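Local coordinates for leucine-rich repeat protein TpLRR (Treponema pallidum, PDB 6MLX) that is of unknown function but forms a secreted, probably periplasmic, leucine-rich repeat solenoid of the BspA type, at residues Gln119-Leu133 against Ser142-Leu156. Residues are numbered along the deposited sequence; the frame is centred on the assembly and turned at random.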
loop_
_atom_site.group_PDB
_atom_site.type_symbol
_atom_site.label_atom_id
_atom_site.label_comp_id
_atom_site.label_asym_id
_atom_site.label_seq_id
_atom_site.Cartn_x
_atom_site.Cartn_y
_atom_site.Cartn_z
ATOM N N GLN A 119 8.218 -3.721 -0.591
ATOM C CA GLN A 119 8.021 -4.908 0.240
ATOM C C GLN A 119 7.148 -4.599 1.454
ATOM O O GLN A 119 7.239 -3.518 2.043
ATOM C CB GLN A 119 9.371 -5.461 0.726
ATOM C CG GLN A 119 10.322 -5.882 -0.359
ATOM C CD GLN A 119 11.611 -6.506 0.178
ATOM O OE1 GLN A 119 12.224 -7.345 -0.490
ATOM N NE2 GLN A 119 12.029 -6.094 1.380
ATOM N N ASP A 120 6.303 -5.566 1.828
ATOM C CA ASP A 120 5.574 -5.559 3.104
ATOM C C ASP A 120 4.733 -4.297 3.314
ATOM O O ASP A 120 4.479 -3.895 4.455
ATOM C CB ASP A 120 6.534 -5.754 4.289
ATOM C CG ASP A 120 7.261 -7.095 4.232
ATOM O OD1 ASP A 120 6.657 -8.116 4.588
ATOM O OD2 ASP A 120 8.424 -7.143 3.796
ATOM N N VAL A 121 4.264 -3.671 2.228
ATOM C CA VAL A 121 3.622 -2.365 2.365
ATOM C C VAL A 121 2.334 -2.482 3.168
ATOM O O VAL A 121 2.045 -1.640 4.027
ATOM C CB VAL A 121 3.377 -1.726 0.986
ATOM C CG1 VAL A 121 2.302 -0.641 1.088
ATOM C CG2 VAL A 121 4.681 -1.125 0.447
ATOM N N PHE A 122 1.545 -3.523 2.912
ATOM C CA PHE A 122 0.304 -3.739 3.644
ATOM C C PHE A 122 0.416 -4.932 4.582
ATOM O O PHE A 122 -0.584 -5.568 4.911
ATOM C CB PHE A 122 -0.867 -3.882 2.673
ATOM C CG PHE A 122 -1.060 -2.662 1.814
ATOM C CD1 PHE A 122 -1.660 -1.519 2.337
ATOM C CD2 PHE A 122 -0.585 -2.629 0.508
ATOM C CE1 PHE A 122 -1.809 -0.376 1.559
ATOM C CE2 PHE A 122 -0.740 -1.503 -0.274
ATOM C CZ PHE A 122 -1.338 -0.365 0.253
ATOM N N SER A 123 1.640 -5.233 5.015
ATOM C CA SER A 123 1.876 -6.282 6.001
ATOM C C SER A 123 1.018 -6.048 7.240
ATOM O O SER A 123 0.976 -4.940 7.779
ATOM C CB SER A 123 3.365 -6.313 6.379
ATOM O OG SER A 123 3.622 -7.333 7.341
ATOM N N SER A 124 0.300 -7.089 7.662
ATOM C CA SER A 124 -0.560 -7.044 8.856
ATOM C C SER A 124 -1.666 -5.997 8.756
ATOM O O SER A 124 -2.130 -5.476 9.773
ATOM C CB SER A 124 0.261 -6.811 10.131
ATOM O OG SER A 124 1.025 -7.959 10.448
ATOM N N CYS A 125 -2.108 -5.669 7.542
ATOM C CA CYS A 125 -3.322 -4.864 7.388
ATOM C C CYS A 125 -4.522 -5.804 7.483
ATOM O O CYS A 125 -5.101 -6.241 6.486
ATOM C CB CYS A 125 -3.293 -4.080 6.085
ATOM S SG CYS A 125 -2.227 -2.631 6.193
ATOM N N GLY A 126 -4.914 -6.092 8.728
ATOM C CA GLY A 126 -5.844 -7.156 9.023
ATOM C C GLY A 126 -7.296 -6.861 8.697
ATOM O O GLY A 126 -8.126 -7.762 8.837
ATOM N N SER A 127 -7.631 -5.636 8.296
ATOM C CA SER A 127 -9.002 -5.313 7.924
ATOM C C SER A 127 -9.195 -5.155 6.425
ATOM O O SER A 127 -10.338 -4.992 5.976
ATOM C CB SER A 127 -9.466 -4.019 8.616
ATOM O OG SER A 127 -9.545 -4.178 10.018
ATOM N N LEU A 128 -8.122 -5.178 5.654
ATOM C CA LEU A 128 -8.207 -4.892 4.229
ATOM C C LEU A 128 -8.925 -6.035 3.514
ATOM O O LEU A 128 -8.544 -7.199 3.652
ATOM C CB LEU A 128 -6.801 -4.677 3.676
ATOM C CG LEU A 128 -6.547 -4.174 2.253
ATOM C CD1 LEU A 128 -7.220 -2.841 2.004
ATOM C CD2 LEU A 128 -5.032 -4.062 2.049
ATOM N N VAL A 129 -9.972 -5.703 2.761
ATOM C CA VAL A 129 -10.874 -6.692 2.171
ATOM C C VAL A 129 -10.635 -6.848 0.665
ATOM O O VAL A 129 -10.374 -7.949 0.188
ATOM C CB VAL A 129 -12.356 -6.354 2.466
ATOM C CG1 VAL A 129 -13.242 -7.335 1.756
ATOM C CG2 VAL A 129 -12.602 -6.383 3.972
ATOM N N ASP A 130 -10.806 -5.775 -0.097
ATOM C CA ASP A 130 -10.631 -5.809 -1.544
ATOM C C ASP A 130 -9.450 -4.922 -1.910
ATOM O O ASP A 130 -9.264 -3.857 -1.313
ATOM C CB ASP A 130 -11.881 -5.312 -2.306
ATOM C CG ASP A 130 -13.089 -6.243 -2.177
ATOM O OD1 ASP A 130 -12.923 -7.455 -1.959
ATOM O OD2 ASP A 130 -14.228 -5.743 -2.339
ATOM N N VAL A 131 -8.651 -5.359 -2.885
ATOM C CA VAL A 131 -7.674 -4.470 -3.510
ATOM C C VAL A 131 -7.698 -4.681 -5.016
ATOM O O VAL A 131 -7.791 -5.810 -5.515
ATOM C CB VAL A 131 -6.231 -4.602 -2.949
ATOM C CG1 VAL A 131 -6.133 -5.620 -1.866
ATOM C CG2 VAL A 131 -5.190 -4.848 -4.056
ATOM N N VAL A 132 -7.660 -3.565 -5.723
ATOM C CA VAL A 132 -7.616 -3.527 -7.172
ATOM C C VAL A 132 -6.331 -2.816 -7.541
ATOM O O VAL A 132 -6.159 -1.639 -7.218
ATOM C CB VAL A 132 -8.831 -2.799 -7.758
ATOM C CG1 VAL A 132 -8.662 -2.618 -9.258
ATOM C CG2 VAL A 132 -10.105 -3.569 -7.414
ATOM N N LEU A 133 -5.435 -3.528 -8.197
ATOM C CA LEU A 133 -4.171 -2.938 -8.598
ATOM C C LEU A 133 -4.308 -2.432 -10.030
ATOM O O LEU A 133 -4.577 -3.235 -10.931
ATOM C CB LEU A 133 -3.045 -3.953 -8.481
ATOM C CG LEU A 133 -2.811 -4.522 -7.066
ATOM C CD1 LEU A 133 -1.870 -5.719 -7.068
ATOM C CD2 LEU A 133 -2.291 -3.439 -6.111
ATOM N N SER A 142 8.034 -8.120 -2.282
ATOM C CA SER A 142 7.727 -9.331 -1.540
ATOM C C SER A 142 6.929 -9.003 -0.280
ATOM O O SER A 142 7.064 -7.928 0.309
ATOM C CB SER A 142 9.022 -10.069 -1.195
ATOM O OG SER A 142 9.783 -9.311 -0.290
ATOM N N GLY A 143 6.050 -9.932 0.105
ATOM C CA GLY A 143 5.234 -9.759 1.293
ATOM C C GLY A 143 4.284 -8.575 1.287
ATOM O O GLY A 143 3.812 -8.168 2.357
ATOM N N ALA A 144 3.978 -8.014 0.109
ATOM C CA ALA A 144 3.203 -6.779 0.049
ATOM C C ALA A 144 1.860 -6.906 0.762
ATOM O O ALA A 144 1.383 -5.935 1.350
ATOM C CB ALA A 144 2.989 -6.352 -1.401
ATOM N N PHE A 145 1.245 -8.085 0.726
ATOM C CA PHE A 145 -0.008 -8.317 1.434
ATOM C C PHE A 145 0.131 -9.423 2.478
ATOM O O PHE A 145 -0.820 -10.160 2.750
ATOM C CB PHE A 145 -1.122 -8.616 0.434
ATOM C CG PHE A 145 -1.314 -7.519 -0.556
ATOM C CD1 PHE A 145 -2.029 -6.378 -0.209
ATOM C CD2 PHE A 145 -0.732 -7.594 -1.819
ATOM C CE1 PHE A 145 -2.195 -5.340 -1.116
ATOM C CE2 PHE A 145 -0.888 -6.560 -2.731
ATOM C CZ PHE A 145 -1.621 -5.435 -2.378
ATOM N N ARG A 146 1.321 -9.525 3.080
ATOM C CA ARG A 146 1.570 -10.506 4.133
ATOM C C ARG A 146 0.599 -10.304 5.292
ATOM O O ARG A 146 0.383 -9.181 5.746
ATOM C CB ARG A 146 3.016 -10.373 4.625
ATOM C CG ARG A 146 3.447 -11.400 5.676
ATOM C CD ARG A 146 4.850 -11.060 6.249
ATOM N NE ARG A 146 5.819 -10.717 5.206
ATOM C CZ ARG A 146 6.379 -11.611 4.390
ATOM N NH1 ARG A 146 6.053 -12.890 4.492
ATOM N NH2 ARG A 146 7.257 -11.233 3.463
ATOM N N ASP A 147 -0.015 -11.396 5.744
ATOM C CA ASP A 147 -0.885 -11.382 6.923
ATOM C C ASP A 147 -2.063 -10.421 6.785
ATOM O O ASP A 147 -2.520 -9.846 7.782
ATOM C CB ASP A 147 -0.100 -11.033 8.187
ATOM C CG ASP A 147 1.063 -11.930 8.391
ATOM O OD1 ASP A 147 0.897 -13.151 8.220
ATOM O OD2 ASP A 147 2.148 -11.411 8.690
ATOM N N CYS A 148 -2.563 -10.228 5.565
ATOM C CA CYS A 148 -3.836 -9.535 5.369
ATOM C C CYS A 148 -4.939 -10.581 5.534
ATOM O O CYS A 148 -5.445 -11.172 4.579
ATOM C CB CYS A 148 -3.864 -8.838 4.015
ATOM S SG CYS A 148 -2.731 -7.392 3.950
ATOM N N ALA A 149 -5.295 -10.830 6.796
ATOM C CA ALA A 149 -6.132 -11.984 7.111
ATOM C C ALA A 149 -7.566 -11.824 6.619
ATOM O O ALA A 149 -8.282 -12.826 6.517
ATOM C CB ALA A 149 -6.123 -12.251 8.618
ATOM N N GLU A 150 -8.006 -10.609 6.316
ATOM C CA GLU A 150 -9.352 -10.403 5.803
ATOM C C GLU A 150 -9.393 -10.153 4.296
ATOM O O GLU A 150 -10.490 -9.998 3.734
ATOM C CB GLU A 150 -10.029 -9.256 6.556
ATOM C CG GLU A 150 -10.363 -9.601 8.026
ATOM C CD GLU A 150 -11.435 -10.667 8.196
ATOM O OE1 GLU A 150 -12.178 -10.963 7.231
ATOM O OE2 GLU A 150 -11.531 -11.236 9.306
ATOM N N LEU A 151 -8.231 -10.119 3.638
ATOM C CA LEU A 151 -8.125 -9.918 2.201
ATOM C C LEU A 151 -8.839 -11.020 1.431
ATOM O O LEU A 151 -8.381 -12.165 1.425
ATOM C CB LEU A 151 -6.655 -9.868 1.788
ATOM C CG LEU A 151 -6.363 -9.631 0.310
ATOM C CD1 LEU A 151 -7.084 -8.373 -0.150
ATOM C CD2 LEU A 151 -4.867 -9.518 0.110
ATOM N N ALA A 152 -9.947 -10.683 0.769
ATOM C CA ALA A 152 -10.755 -11.657 0.050
ATOM C C ALA A 152 -10.509 -11.652 -1.456
ATOM O O ALA A 152 -10.623 -12.701 -2.094
ATOM C CB ALA A 152 -12.246 -11.408 0.318
ATOM N N SER A 153 -10.162 -10.506 -2.030
ATOM C CA SER A 153 -10.135 -10.332 -3.477
ATOM C C SER A 153 -9.005 -9.396 -3.873
ATOM O O SER A 153 -8.912 -8.283 -3.350
ATOM C CB SER A 153 -11.470 -9.760 -3.980
ATOM O OG SER A 153 -11.426 -9.554 -5.377
ATOM N N VAL A 154 -8.177 -9.836 -4.816
ATOM C CA VAL A 154 -7.096 -9.030 -5.373
ATOM C C VAL A 154 -7.173 -9.109 -6.889
ATOM O O VAL A 154 -7.180 -10.210 -7.455
ATOM C CB VAL A 154 -5.704 -9.506 -4.905
ATOM C CG1 VAL A 154 -4.608 -8.740 -5.652
ATOM C CG2 VAL A 154 -5.549 -9.331 -3.411
ATOM N N ARG A 155 -7.230 -7.957 -7.546
ATOM C CA ARG A 155 -7.083 -7.894 -8.993
ATOM C C ARG A 155 -5.663 -7.436 -9.299
ATOM O O ARG A 155 -5.233 -6.375 -8.833
ATOM C CB ARG A 155 -8.104 -6.959 -9.637
ATOM C CG ARG A 155 -8.012 -6.901 -11.185
ATOM C CD ARG A 155 -8.841 -5.733 -11.755
ATOM N NE ARG A 155 -10.246 -5.812 -11.355
ATOM C CZ ARG A 155 -11.099 -4.787 -11.364
ATOM N NH1 ARG A 155 -10.705 -3.578 -11.755
ATOM N NH2 ARG A 155 -12.350 -4.971 -10.965
ATOM N N LEU A 156 -4.942 -8.245 -10.062
ATOM C CA LEU A 156 -3.566 -7.960 -10.419
ATOM C C LEU A 156 -3.499 -7.003 -11.608
ATOM O O LEU A 156 -4.448 -6.905 -12.393
ATOM C CB LEU A 156 -2.845 -9.259 -10.759
ATOM C CG LEU A 156 -2.703 -10.278 -9.625
ATOM C CD1 LEU A 156 -2.305 -11.617 -10.208
ATOM C CD2 LEU A 156 -1.675 -9.805 -8.622
HETATM O O HOH W 1 9.356 -9.400 2.581
HETATM O O HOH W 2 2.929 -9.142 8.946
HETATM O O HOH W 3 -10.494 -7.208 -6.124
#
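Asp120 OD1 takes two N-H groups of Arg146: a nearly straight hydrogen bond from NE, 2.8 Å away and in the guanidinium plane, that is part of a salt bridge, and a weak bond from NH2. Arginine suits this place because one planar group can serve two carboxylates, NH1 pairing with Glu169 of the following coil. A water donates to Asp120 OD2, accepts weakly from Arg146 NH2 and bonds Ser142 OG. Gly143 has positive phi, which favours glycine, and its bare CA lets Asp120 OD1 and Arg146 NH2 lie close. Inside, Phe122 and Phe145 point the same way with planes only 7° apart, but their centroids are 5.6 Å apart and the rings barely overlap. In both, CG lies beside the backbone N (chi1 near -60°), which keeps the rings in step. Buried Val131 packs unusually closely on Leu151 with chi1 near 0°, so this contact is strained or its fit uncertain. Parallel strands 130-132 and 153-155 are joined by Val131 N to Ser153 O (3.0 Å) and Arg155 N to Val131 O. On their exposed face, long Arg155 lays its guanidinium against apolar Val132 CG2, its charge staying at the surface. The repeating phenylalanines, with Phe99, and strand positions typify a leucine-rich repeat solenoid with its phenylalanine spine.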